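PDB 1O4T: oxalate-binding protein from Thermotoga maritima, which binds oxalate and manganese as a homodimeric cupin and is a putative oxalate decarboxylase. Local coordinates for residues V41-L46 with A60-P65; L64-S69 with N121-F126; Y83-E88 with E125-I130. All coordinates share one frame; numbering follows the deposited sequence.

Contact 1: V41-L46 with A60-P65; sequences VEMAHL and ARMKLP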
# COMPACT_ATOMS: atom_id res chain seq x y z
N VAL A 41 -19.38 2.43 4.37
CA VAL A 41 -17.96 2.41 4.14
C VAL A 41 -17.65 3.24 2.86
O VAL A 41 -18.56 3.52 2.08
CB VAL A 41 -17.60 0.92 4.06
CG1 VAL A 41 -16.78 0.55 2.87
CG2 VAL A 41 -17.07 0.46 5.41
N GLU A 42 -16.43 3.73 2.70
CA GLU A 42 -16.02 4.48 1.48
C GLU A 42 -14.86 3.80 0.84
O GLU A 42 -13.91 3.43 1.52
CB GLU A 42 -15.62 5.91 1.77
CG GLU A 42 -16.76 6.80 2.19
CD GLU A 42 -16.49 8.25 1.86
OE1 GLU A 42 -15.37 8.75 2.16
OE2 GLU A 42 -17.39 8.89 1.27
N MET A 43 -14.94 3.64 -0.48
CA MET A 43 -13.88 3.02 -1.26
C MET A 43 -13.44 3.97 -2.37
O MET A 43 -14.23 4.34 -3.22
CB MET A 43 -14.36 1.71 -1.85
CG MET A 43 -13.25 0.97 -2.61
SD MET A 43 -13.87 -0.42 -3.57
CE MET A 43 -14.09 -1.49 -2.31
N ALA A 44 -12.15 4.35 -2.33
CA ALA A 44 -11.51 5.15 -3.37
C ALA A 44 -10.62 4.26 -4.22
O ALA A 44 -9.60 3.77 -3.73
CB ALA A 44 -10.70 6.28 -2.73
N HIS A 45 -10.99 4.05 -5.48
CA HIS A 45 -10.18 3.23 -6.38
C HIS A 45 -9.03 4.09 -6.90
O HIS A 45 -9.24 5.16 -7.46
CB HIS A 45 -10.98 2.70 -7.55
CG HIS A 45 -12.26 2.02 -7.17
ND1 HIS A 45 -12.42 0.65 -7.23
CD2 HIS A 45 -13.44 2.53 -6.72
CE1 HIS A 45 -13.65 0.35 -6.84
NE2 HIS A 45 -14.28 1.47 -6.52
N LEU A 46 -7.81 3.63 -6.70
CA LEU A 46 -6.63 4.44 -6.98
C LEU A 46 -5.97 4.09 -8.32
O LEU A 46 -5.51 4.98 -9.04
CB LEU A 46 -5.64 4.31 -5.83
CG LEU A 46 -6.27 4.66 -4.50
CD1 LEU A 46 -5.20 4.55 -3.44
CD2 LEU A 46 -6.91 6.03 -4.50
N ALA A 60 -7.09 0.12 -3.66
CA ALA A 60 -8.06 1.06 -3.16
C ALA A 60 -7.75 1.49 -1.77
O ALA A 60 -7.11 0.76 -1.01
CB ALA A 60 -9.42 0.46 -3.17
N ARG A 61 -8.20 2.69 -1.43
CA ARG A 61 -8.14 3.20 -0.07
C ARG A 61 -9.54 3.12 0.54
O ARG A 61 -10.52 3.65 -0.06
CB ARG A 61 -7.66 4.65 -0.08
CG ARG A 61 -7.29 5.16 1.28
CD ARG A 61 -6.92 6.64 1.34
NE ARG A 61 -6.68 7.03 2.74
CZ ARG A 61 -6.04 8.13 3.13
NH1 ARG A 61 -5.56 9.00 2.25
NH2 ARG A 61 -5.87 8.37 4.43
N MET A 62 -9.66 2.45 1.68
CA MET A 62 -10.96 2.24 2.32
C MET A 62 -10.99 3.12 3.55
O MET A 62 -9.96 3.28 4.17
CB MET A 62 -11.07 0.82 2.81
CG MET A 62 -10.87 -0.24 1.73
SD MET A 62 -12.16 -0.16 0.60
CE MET A 62 -13.57 -0.32 1.75
N LYS A 63 -12.17 3.67 3.86
CA LYS A 63 -12.43 4.41 5.07
C LYS A 63 -13.64 3.80 5.74
O LYS A 63 -14.73 3.76 5.15
CB LYS A 63 -12.72 5.84 4.73
CG LYS A 63 -12.93 6.74 5.94
CD LYS A 63 -12.94 8.21 5.51
CE LYS A 63 -14.32 8.76 5.46
NZ LYS A 63 -14.30 10.23 5.04
N LEU A 64 -13.43 3.30 6.96
CA LEU A 64 -14.49 2.75 7.82
C LEU A 64 -14.78 3.72 8.98
O LEU A 64 -13.97 3.86 9.92
CB LEU A 64 -14.06 1.39 8.39
CG LEU A 64 -14.42 0.19 7.52
CD1 LEU A 64 -13.88 0.32 6.07
CD2 LEU A 64 -13.96 -1.13 8.18
N PRO A 65 -15.92 4.38 8.94
CA PRO A 65 -16.36 5.18 10.06
C PRO A 65 -16.47 4.34 11.34
O PRO A 65 -16.60 3.12 11.26
CB PRO A 65 -17.74 5.67 9.64
CG PRO A 65 -17.75 5.55 8.16
CD PRO A 65 -16.88 4.41 7.83
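Strand 41-45 runs antiparallel to strand 60-64, with 164° between their directions, and two hydrogen-bonded pairs, Glu42 with Lys63 and Ala44 with Arg61, exchange four N-H...O bonds. The straightest goes from Ala44 N to Arg61 O (2.9 Å, 176° at the hydrogen). Between these pairs lies the non-hydrogen-bonded pair of Met43 and Met62, whose side chains run side by side on the same face as Ala60. Met43 sends its CG anti to the backbone N (chi1 -176°), which brings that methylene to 3.6 Å from Met62 SD; the same CG also meets Ala60 CB. Met62 is folded back at chi2 and chi3, and its terminal CE thereby turns across the sheet to Val41 CG1 at 3.5 Å. Val41 closes the row: its CG2 presses on Leu64 CD1 at 3.3 Å, tighter than usual for two carbons. On the opposite face Glu42 and Lys63 lie alongside each other, Glu42 extended and Lys63 bent at chi3, and end in a long salt bridge, Glu42 OE1 to Lys63 NZ 3.4 Å, whose hydrogen bond is weak. Arg61, also on this face, leads away from strand 41-45 to a salt bridge with Glu125 and packs on Tyr83 of the second subunit. Leu46 CD1 lies across the base of Arg61, 4.2 Å from its CB. The apolar face looks inward: the side chain of Met43 is about 5 Å from the bound oxalate, and both Val41 and Met43 touch Met34 of the oxalate pocket. Such a hairpin, with one face lining the interior and the other bearing charges, belongs to the double-stranded beta-helix of the cupin fold.

Contact 2: L64-S69 with N121-F126; sequences LPPGSS and NTDLEF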
# COMPACT_ATOMS: atom_id res chain seq x y z
N LEU A 64 -13.43 3.30 6.96
CA LEU A 64 -14.49 2.75 7.82
C LEU A 64 -14.78 3.72 8.98
O LEU A 64 -13.97 3.86 9.92
CB LEU A 64 -14.06 1.39 8.39
CG LEU A 64 -14.42 0.19 7.52
CD1 LEU A 64 -13.88 0.32 6.07
CD2 LEU A 64 -13.96 -1.13 8.18
N PRO A 65 -15.92 4.38 8.94
CA PRO A 65 -16.36 5.18 10.06
C PRO A 65 -16.47 4.34 11.34
O PRO A 65 -16.60 3.12 11.26
CB PRO A 65 -17.74 5.67 9.64
CG PRO A 65 -17.75 5.55 8.16
CD PRO A 65 -16.88 4.41 7.83
N PRO A 66 -16.42 4.99 12.50
CA PRO A 66 -16.63 4.30 13.75
C PRO A 66 -17.89 3.46 13.74
O PRO A 66 -18.96 3.96 13.39
CB PRO A 66 -16.74 5.46 14.75
CG PRO A 66 -15.86 6.49 14.15
CD PRO A 66 -16.08 6.41 12.70
N GLY A 67 -17.74 2.18 14.08
CA GLY A 67 -18.87 1.25 14.13
C GLY A 67 -19.07 0.40 12.87
O GLY A 67 -19.88 -0.54 12.89
N SER A 68 -18.37 0.73 11.79
CA SER A 68 -18.62 0.08 10.52
C SER A 68 -17.67 -1.11 10.32
O SER A 68 -16.65 -1.23 11.02
CB SER A 68 -18.52 1.08 9.37
OG SER A 68 -17.17 1.51 9.22
N SER A 69 -18.01 -1.95 9.36
CA SER A 69 -17.19 -3.12 9.04
C SER A 69 -17.33 -3.50 7.58
O SER A 69 -18.33 -3.16 6.94
CB SER A 69 -17.58 -4.32 9.89
OG SER A 69 -18.84 -4.90 9.53
N ASN A 121 -13.02 5.15 17.83
CA ASN A 121 -13.85 6.37 17.71
C ASN A 121 -13.41 7.37 16.67
O ASN A 121 -13.93 8.49 16.66
CB ASN A 121 -13.90 7.10 19.06
CG ASN A 121 -14.46 6.22 20.14
OD1 ASN A 121 -15.69 6.04 20.27
ND2 ASN A 121 -13.55 5.57 20.86
N THR A 122 -12.43 6.99 15.86
CA THR A 122 -12.06 7.76 14.70
C THR A 122 -12.07 6.81 13.51
O THR A 122 -12.17 5.58 13.67
CB THR A 122 -10.67 8.38 14.86
OG1 THR A 122 -9.72 7.38 15.24
CG2 THR A 122 -10.63 9.35 16.00
N ASP A 123 -11.97 7.39 12.33
CA ASP A 123 -11.98 6.60 11.13
C ASP A 123 -10.82 5.61 11.09
O ASP A 123 -9.69 5.95 11.41
CB ASP A 123 -11.93 7.49 9.87
CG ASP A 123 -13.16 8.38 9.71
OD1 ASP A 123 -14.24 8.08 10.25
OD2 ASP A 123 -13.10 9.43 9.04
N LEU A 124 -11.12 4.38 10.67
CA LEU A 124 -10.10 3.40 10.34
C LEU A 124 -9.89 3.47 8.81
O LEU A 124 -10.82 3.24 8.07
CB LEU A 124 -10.58 2.00 10.72
CG LEU A 124 -9.83 0.75 10.25
CD1 LEU A 124 -8.43 0.68 10.83
CD2 LEU A 124 -10.67 -0.45 10.66
N GLU A 125 -8.70 3.81 8.35
CA GLU A 125 -8.44 3.78 6.93
C GLU A 125 -7.34 2.79 6.60
O GLU A 125 -6.41 2.60 7.38
CB GLU A 125 -8.06 5.15 6.44
CG GLU A 125 -9.00 6.24 6.91
CD GLU A 125 -9.01 7.47 6.01
OE1 GLU A 125 -8.56 7.35 4.86
OE2 GLU A 125 -9.52 8.54 6.43
N PHE A 126 -7.44 2.18 5.43
CA PHE A 126 -6.42 1.27 5.00
C PHE A 126 -6.41 1.13 3.49
O PHE A 126 -7.40 1.40 2.79
CB PHE A 126 -6.61 -0.11 5.65
CG PHE A 126 -7.97 -0.73 5.43
CD1 PHE A 126 -8.17 -1.66 4.43
CD2 PHE A 126 -9.03 -0.42 6.28
CE1 PHE A 126 -9.44 -2.22 4.24
CE2 PHE A 126 -10.28 -0.99 6.13
CZ PHE A 126 -10.48 -1.91 5.12
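At one end of the cupin barrel, Leu64 and Leu124 form an antiparallel hydrogen-bonded pair, and beyond it strand 56-64 gives way to a type II beta turn from Pro65 to Ser68. The pair is closed by two backbone bonds, the shorter from Leu64 N to Leu124 O (2.8 Å, 176° at the hydrogen). On the inward face the two leucines lie side by side, CD2 of Leu64 at 4.2 Å from CD2 of Leu124. The other branch of Leu64 goes elsewhere: its CD1 approaches the Phe126 ring obliquely, at 3.8 Å from CE2. That ring also meets the ring of Tyr82, the oxalate-binding tyrosine, with the planes at about 45°. Beyond the pair, Pro66 packs on the loop 121-123. Its ring lies against the backbone of Asn121, with Pro66 CG 3.6 Å from Asn121 C. Asp123 turns its carboxylate back so that Asp123 OD1 comes to 3.5 Å from Pro66 CD. Asn118 ties the two sides together, its ND2 bonding both Leu64 O and Thr122 O. The turn itself is fastened twice at one acceptor: Pro65 O takes Ser68 N as well as Ser68 OG, the hydroxyl donating in the carbonyl plane on a lone pair at 2.7 Å.

Contact 3: Y83-E88 with E125-I130; sequences YILLGE and EFLAVI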
# COMPACT_ATOMS: atom_id res chain seq x y z
N TYR A 83 -2.97 -2.68 4.14
CA TYR A 83 -2.04 -1.88 4.94
C TYR A 83 -2.84 -0.81 5.72
O TYR A 83 -3.50 0.08 5.15
CB TYR A 83 -0.95 -1.26 4.07
CG TYR A 83 0.08 -0.53 4.91
CD1 TYR A 83 1.23 -1.17 5.33
CD2 TYR A 83 -0.12 0.76 5.30
CE1 TYR A 83 2.16 -0.54 6.18
CE2 TYR A 83 0.81 1.44 6.12
CZ TYR A 83 1.96 0.77 6.56
OH TYR A 83 2.88 1.40 7.37
N ILE A 84 -2.80 -0.91 7.04
CA ILE A 84 -3.58 -0.02 7.88
C ILE A 84 -2.90 1.34 7.95
O ILE A 84 -1.75 1.46 8.41
CB ILE A 84 -3.75 -0.60 9.31
CG1 ILE A 84 -4.22 -2.06 9.29
CG2 ILE A 84 -4.72 0.28 10.16
CD1 ILE A 84 -5.48 -2.31 8.43
N LEU A 85 -3.64 2.38 7.53
CA LEU A 85 -3.12 3.74 7.45
C LEU A 85 -3.44 4.63 8.65
O LEU A 85 -2.60 5.46 9.03
CB LEU A 85 -3.66 4.45 6.19
CG LEU A 85 -3.42 3.90 4.81
CD1 LEU A 85 -4.31 4.62 3.83
CD2 LEU A 85 -2.00 4.08 4.44
N LEU A 86 -4.63 4.49 9.23
CA LEU A 86 -5.10 5.33 10.32
C LEU A 86 -6.07 4.54 11.14
O LEU A 86 -6.83 3.80 10.59
CB LEU A 86 -5.89 6.57 9.80
CG LEU A 86 -5.17 7.70 9.07
CD1 LEU A 86 -6.15 8.49 8.20
CD2 LEU A 86 -4.46 8.60 10.02
N GLY A 87 -6.11 4.81 12.44
CA GLY A 87 -7.12 4.29 13.35
C GLY A 87 -6.82 2.90 13.88
O GLY A 87 -5.70 2.39 13.77
N GLU A 88 -7.86 2.27 14.40
CA GLU A 88 -7.77 0.99 15.07
C GLU A 88 -8.97 0.11 14.71
O GLU A 88 -10.03 0.59 14.34
CB GLU A 88 -7.80 1.23 16.59
CG GLU A 88 -6.46 1.54 17.19
CD GLU A 88 -6.58 2.00 18.64
OE1 GLU A 88 -5.54 2.47 19.18
OE2 GLU A 88 -7.69 1.90 19.22
N GLU A 125 -8.70 3.81 8.35
CA GLU A 125 -8.44 3.78 6.93
C GLU A 125 -7.34 2.79 6.60
O GLU A 125 -6.41 2.60 7.38
CB GLU A 125 -8.06 5.15 6.44
CG GLU A 125 -9.00 6.24 6.91
CD GLU A 125 -9.01 7.47 6.01
OE1 GLU A 125 -8.56 7.35 4.86
OE2 GLU A 125 -9.52 8.54 6.43
N PHE A 126 -7.44 2.18 5.43
CA PHE A 126 -6.42 1.27 5.00
C PHE A 126 -6.41 1.13 3.49
O PHE A 126 -7.40 1.40 2.79
CB PHE A 126 -6.61 -0.11 5.65
CG PHE A 126 -7.97 -0.73 5.43
CD1 PHE A 126 -8.17 -1.66 4.43
CD2 PHE A 126 -9.03 -0.42 6.28
CE1 PHE A 126 -9.44 -2.22 4.24
CE2 PHE A 126 -10.28 -0.99 6.13
CZ PHE A 126 -10.48 -1.91 5.12
N LEU A 127 -5.27 0.68 3.01
CA LEU A 127 -5.08 0.31 1.63
C LEU A 127 -5.43 -1.14 1.41
O LEU A 127 -5.05 -1.98 2.19
CB LEU A 127 -3.61 0.52 1.31
CG LEU A 127 -3.27 1.32 0.10
CD1 LEU A 127 -3.89 2.71 0.18
CD2 LEU A 127 -1.71 1.33 0.02
N ALA A 128 -6.12 -1.45 0.32
CA ALA A 128 -6.49 -2.83 -0.04
C ALA A 128 -6.01 -3.13 -1.44
O ALA A 128 -6.32 -2.39 -2.37
CB ALA A 128 -7.97 -3.02 0.06
N VAL A 129 -5.29 -4.24 -1.60
CA VAL A 129 -4.75 -4.63 -2.88
C VAL A 129 -5.08 -6.12 -3.13
O VAL A 129 -4.73 -6.96 -2.34
CB VAL A 129 -3.21 -4.47 -2.92
CG1 VAL A 129 -2.73 -4.55 -4.36
CG2 VAL A 129 -2.82 -3.16 -2.32
N ILE A 130 -5.74 -6.43 -4.23
CA ILE A 130 -6.06 -7.82 -4.51
C ILE A 130 -5.20 -8.25 -5.69
O ILE A 130 -5.25 -7.61 -6.71
CB ILE A 130 -7.56 -7.98 -4.82
CG1 ILE A 130 -8.39 -7.55 -3.61
CG2 ILE A 130 -7.88 -9.45 -5.18
CD1 ILE A 130 -9.93 -7.49 -3.88
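Leu85 forms the bump of this contact: its side chain leans over the neighbouring strand, with CB 3.5 Å from Glu125 O and CG over the backbone from Phe126 to Leu127. Its CD1 fits beside Leu127 CD1 at 4.1 Å. Having CG anti to the carbonyl carbon (chi1 -59°) leads the branch along strand 124-132, and further out it meets Leu85 of the second subunit. The irregularity beneath is a classic beta bulge, in which Leu85 and Leu86 both face Glu125. Their N-H groups converge on Glu125 O from the same face of its carbonyl plane, Leu85 N at 2.8 Å and Leu86 N at 3.2 Å, so one acceptor serves two donors. Before the bulge Tyr83 and Leu127 make a regular hydrogen-bonded pair; after it Glu125 N returns a bond to Leu86 O. The bulge lies in the antiparallel sheet of the cupin barrel, where strand 78-86 has strand 124-132 on one side and 104-108 on the other. On the inner face Ile84 points CD1 across into the angle at the root of Phe126, 3.7 Å from its CB, and Tyr83 O lies 3.2 Å from the same CB. On the outer face Leu86 and Glu125 run alongside each other; Leu86 CD1 rests against Glu125 CD at 3.7 Å, while Glu125 OE1 is engaged in a salt bridge with Arg61 NE.

Overall arrangement
From the N terminus, contact 1 closes first: strand 40-45 leads through residues 46-55 to strand 56-64, which runs antiparallel beside it as a beta hairpin. That second strand then feeds contact 2, which begins on Leu64 and Pro65, where contact 1 ends, and spans a long excursion to 121-126. Contact 3 opens within this excursion, at 83-88, but reaches past it to Ile130, so contacts 2 and 3 overlap and cross, sharing Glu125 and Phe126. In the sheet, strand 124-132 lies between 56-64 and 78-86, and the Met62 N to Phe126 O bond (2.7 Å, probable) joins contact 1 to contacts 2 and 3. Contacts 1 and 3 also both reach the second subunit, whereas contact 2 touches no other chain.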